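Local coordinates for protein SxtG (Microseira wollei, PDB 6U1R) that is an amidinotransferase of saxitoxin biosynthesis that probably transfers an amidino group through a cysteine-bound intermediate, at residues A[37-42]-A[168-173]. Residues are numbered along the deposited sequence; the frame is centred on the assembly and turned at random.
Sequences LEEVIV and KEYFQA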
ATOM      1  N   LEU A  37      -3.276 -26.933   8.540  1.00 15.37           N
ATOM      2  CA  LEU A  37      -3.075 -25.615   9.145  1.00 16.17           C
ATOM      3  C   LEU A  37      -2.008 -25.691  10.231  1.00 16.86           C
ATOM      4  O   LEU A  37      -2.141 -26.471  11.182  1.00 17.11           O
ATOM      5  CB  LEU A  37      -4.392 -25.100   9.716  1.00 15.65           C
ATOM      6  CG  LEU A  37      -4.417 -23.677  10.296  1.00 14.80           C
ATOM      7  CD1 LEU A  37      -3.973 -22.668   9.261  1.00 15.20           C
ATOM      8  CD2 LEU A  37      -5.813 -23.349  10.821  1.00 15.81           C
ATOM      9  N   GLU A  38      -0.948 -24.897  10.085  1.00 16.41           N
ATOM     10  CA  GLU A  38       0.161 -24.889  11.042  1.00 17.58           C
ATOM     11  C   GLU A  38       0.190 -23.645  11.913  1.00 17.42           C
ATOM     12  O   GLU A  38       0.522 -23.730  13.096  1.00 15.39           O
ATOM     13  CB  GLU A  38       1.506 -25.019  10.307  1.00 17.62           C
ATOM     14  CG  GLU A  38       1.717 -26.403   9.672  1.00 20.24           C
ATOM     15  CD  GLU A  38       3.116 -26.636   9.109  1.00 24.11           C
ATOM     16  OE1 GLU A  38       3.927 -25.689   9.029  1.00 24.05           O
ATOM     17  OE2 GLU A  38       3.407 -27.800   8.756  1.00 27.14           O
ATOM     18  N   GLU A  39      -0.153 -22.486  11.356  1.00 16.27           N
ATOM     19  CA  GLU A  39      -0.095 -21.250  12.120  1.00 17.06           C
ATOM     20  C   GLU A  39      -1.188 -20.325  11.609  1.00 16.30           C
ATOM     21  O   GLU A  39      -1.402 -20.221  10.395  1.00 14.61           O
ATOM     22  CB  GLU A  39       1.285 -20.581  12.023  1.00 17.84           C
ATOM     23  CG  GLU A  39       1.367 -19.264  12.812  1.00 18.21           C
ATOM     24  CD  GLU A  39       2.800 -18.798  13.101  1.00 22.44           C
ATOM     25  OE1 GLU A  39       3.721 -19.648  13.117  1.00 23.70           O
ATOM     26  OE2 GLU A  39       3.000 -17.584  13.330  1.00 20.30           O
ATOM     27  N   VAL A  40      -1.880 -19.678  12.549  1.00 16.29           N
ATOM     28  CA  VAL A  40      -3.012 -18.811  12.246  1.00 15.26           C
ATOM     29  C   VAL A  40      -2.959 -17.577  13.148  1.00 16.49           C
ATOM     30  O   VAL A  40      -2.610 -17.676  14.331  1.00 15.89           O
ATOM     31  CB  VAL A  40      -4.340 -19.600  12.418  1.00 16.40           C
ATOM     32  CG1 VAL A  40      -4.607 -19.935  13.907  1.00 16.64           C
ATOM     33  CG2 VAL A  40      -5.509 -18.866  11.792  1.00 16.34           C
ATOM     34  N   ILE A  41      -3.255 -16.398  12.581  1.00 14.80           N
ATOM     35  CA  ILE A  41      -3.531 -15.200  13.378  1.00 14.58           C
ATOM     36  C   ILE A  41      -5.008 -15.229  13.735  1.00 14.60           C
ATOM     37  O   ILE A  41      -5.853 -15.463  12.864  1.00 13.52           O
ATOM     38  CB  ILE A  41      -3.180 -13.910  12.608  1.00 15.08           C
ATOM     39  CG1 ILE A  41      -1.705 -13.932  12.172  1.00 15.02           C
ATOM     40  CG2 ILE A  41      -3.519 -12.681  13.456  1.00 16.97           C
ATOM     41  CD1 ILE A  41      -1.235 -12.718  11.317  1.00 16.79           C
ATOM     42  N   VAL A  42      -5.331 -15.003  15.004  1.00 14.92           N
ATOM     43  CA  VAL A  42      -6.723 -14.935  15.445  1.00 13.78           C
ATOM     44  C   VAL A  42      -7.004 -13.510  15.897  1.00 15.85           C
ATOM     45  O   VAL A  42      -6.139 -12.854  16.486  1.00 16.14           O
ATOM     46  CB  VAL A  42      -7.025 -15.969  16.549  1.00 15.92           C
ATOM     47  CG1 VAL A  42      -8.453 -15.891  17.003  1.00 17.70           C
ATOM     48  CG2 VAL A  42      -6.782 -17.382  16.015  1.00 19.55           C
ATOM     49  N   LYS A 168       6.100  -7.534  10.703  1.00 16.66           N
ATOM     50  CA  LYS A 168       7.542  -7.299  10.665  1.00 17.20           C
ATOM     51  C   LYS A 168       8.314  -8.557  11.076  1.00 17.83           C
ATOM     52  O   LYS A 168       9.362  -8.852  10.499  1.00 18.38           O
ATOM     53  CB  LYS A 168       7.900  -6.082  11.540  1.00 18.00           C
ATOM     54  CG  LYS A 168       7.434  -4.758  10.918  1.00 18.20           C
ATOM     55  CD  LYS A 168       7.920  -3.501  11.669  1.00 18.12           C
ATOM     56  CE  LYS A 168       7.362  -3.436  13.078  1.00 17.53           C
ATOM     57  NZ  LYS A 168       7.386  -2.062  13.662  1.00 18.12           N
ATOM     58  N   GLU A 169       7.789  -9.331  12.037  1.00 17.64           N
ATOM     59  CA  GLU A 169       8.387 -10.621  12.377  1.00 19.33           C
ATOM     60  C   GLU A 169       8.432 -11.542  11.163  1.00 18.89           C
ATOM     61  O   GLU A 169       9.471 -12.140  10.859  1.00 17.75           O
ATOM     62  CB  GLU A 169       7.604 -11.290  13.514  1.00 19.36           C
ATOM     63  CG  GLU A 169       8.050 -12.741  13.796  1.00 19.94           C
ATOM     64  CD  GLU A 169       7.157 -13.482  14.769  1.00 19.89           C
ATOM     65  OE1 GLU A 169       6.652 -12.855  15.727  1.00 20.68           O
ATOM     66  OE2 GLU A 169       6.983 -14.709  14.552  1.00 21.23           O
ATOM     67  N   TYR A 170       7.300 -11.690  10.464  1.00 17.53           N
ATOM     68  CA  TYR A 170       7.267 -12.571   9.300  1.00 16.91           C
ATOM     69  C   TYR A 170       8.187 -12.069   8.193  1.00 17.96           C
ATOM     70  O   TYR A 170       8.833 -12.862   7.499  1.00 17.34           O
ATOM     71  CB  TYR A 170       5.832 -12.695   8.782  1.00 16.03           C
ATOM     72  CG  TYR A 170       4.872 -13.405   9.702  1.00 16.70           C
ATOM     73  CD1 TYR A 170       5.254 -14.522  10.439  1.00 17.66           C
ATOM     74  CD2 TYR A 170       3.554 -12.979   9.803  1.00 16.66           C
ATOM     75  CE1 TYR A 170       4.341 -15.169  11.280  1.00 19.40           C
ATOM     76  CE2 TYR A 170       2.652 -13.616  10.622  1.00 16.79           C
ATOM     77  CZ  TYR A 170       3.042 -14.710  11.351  1.00 16.64           C
ATOM     78  OH  TYR A 170       2.109 -15.313  12.163  1.00 16.52           O
ATOM     79  N   PHE A 171       8.235 -10.754   7.980  1.00 17.15           N
ATOM     80  CA  PHE A 171       9.129 -10.218   6.962  1.00 17.91           C
ATOM     81  C   PHE A 171      10.587 -10.517   7.298  1.00 21.45           C
ATOM     82  O   PHE A 171      11.385 -10.836   6.404  1.00 21.46           O
ATOM     83  CB  PHE A 171       8.925  -8.708   6.810  1.00 19.58           C
ATOM     84  CG  PHE A 171       9.817  -8.098   5.764  1.00 21.69           C
ATOM     85  CD1 PHE A 171       9.504  -8.197   4.419  1.00 22.02           C
ATOM     86  CD2 PHE A 171      10.996  -7.467   6.126  1.00 24.86           C
ATOM     87  CE1 PHE A 171      10.355  -7.663   3.454  1.00 23.89           C
ATOM     88  CE2 PHE A 171      11.826  -6.926   5.164  1.00 25.96           C
ATOM     89  CZ  PHE A 171      11.508  -7.036   3.837  1.00 23.62           C
ATOM     90  N   GLN A 172      10.960 -10.396   8.577  1.00 21.13           N
ATOM     91  CA  GLN A 172      12.342 -10.684   8.964  1.00 23.97           C
ATOM     92  C   GLN A 172      12.709 -12.124   8.637  1.00 23.91           C
ATOM     93  O   GLN A 172      13.868 -12.415   8.311  1.00 23.32           O
ATOM     94  CB  GLN A 172      12.555 -10.413  10.458  1.00 26.34           C
ATOM     95  CG  GLN A 172      12.804  -8.963  10.832  1.00 34.77           C
ATOM     96  CD  GLN A 172      13.872  -8.298   9.962  1.00 39.53           C
ATOM     97  OE1 GLN A 172      13.556  -7.636   8.979  1.00 34.47           O
ATOM     98  NE2 GLN A 172      15.140  -8.487  10.319  1.00 37.69           N
ATOM     99  N   ALA A 173      11.736 -13.025   8.701  1.00 21.66           N
ATOM    100  CA  ALA A 173      11.941 -14.444   8.455  1.00 21.63           C
ATOM    101  C   ALA A 173      11.732 -14.849   6.992  1.00 21.50           C
ATOM    102  O   ALA A 173      11.748 -16.049   6.689  1.00 21.23           O
ATOM    103  CB  ALA A 173      11.012 -15.255   9.366  1.00 22.65           C
TER
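Tyr170 and Glu39 meet midway between helix and strand, where the hydroxyl donates to the carboxylate with 2.7 Å between Tyr170 OH and Glu39 OE2. The backbones stand well apart, with 11.7 Å between Glu39 CA and Tyr170 CA, and two long side chains reaching from opposite directions close the distance. An extended Glu39 chain, CG anti to the backbone N (chi1 179°), brings OE2 to the ring's edge, in its plane, with the carboxylate turned 53° from the ring. The hydroxyl approaches OE2 from the anti side, 30° out of the carboxylate plane. OE2 also takes a salt bridge from Arg108, while Arg374 holds OE1; this pairing would be expected to keep the buried carboxylate charged and fix its rotation. Farther along the strand, Ile41 adds a lighter apolar touch, its CD1 lying 4.0 Å from Tyr170 CE2. The grip is narrow: Gln172 and Ala173 are exposed, whereas Phe171 and Lys168 face the second subunit. Glu38 and Glu39 form a classic beta bulge opposite Arg374. The buried tyrosine-carboxylate bond thus joins helix 164-172 to the middle strand of a three-strand mixed sheet, 37-42, parallel to 106-109 and antiparallel to 370-375, with Val40 and Val42 packing on helix 83-102 and Tyr170 touching Val373 and Arg108.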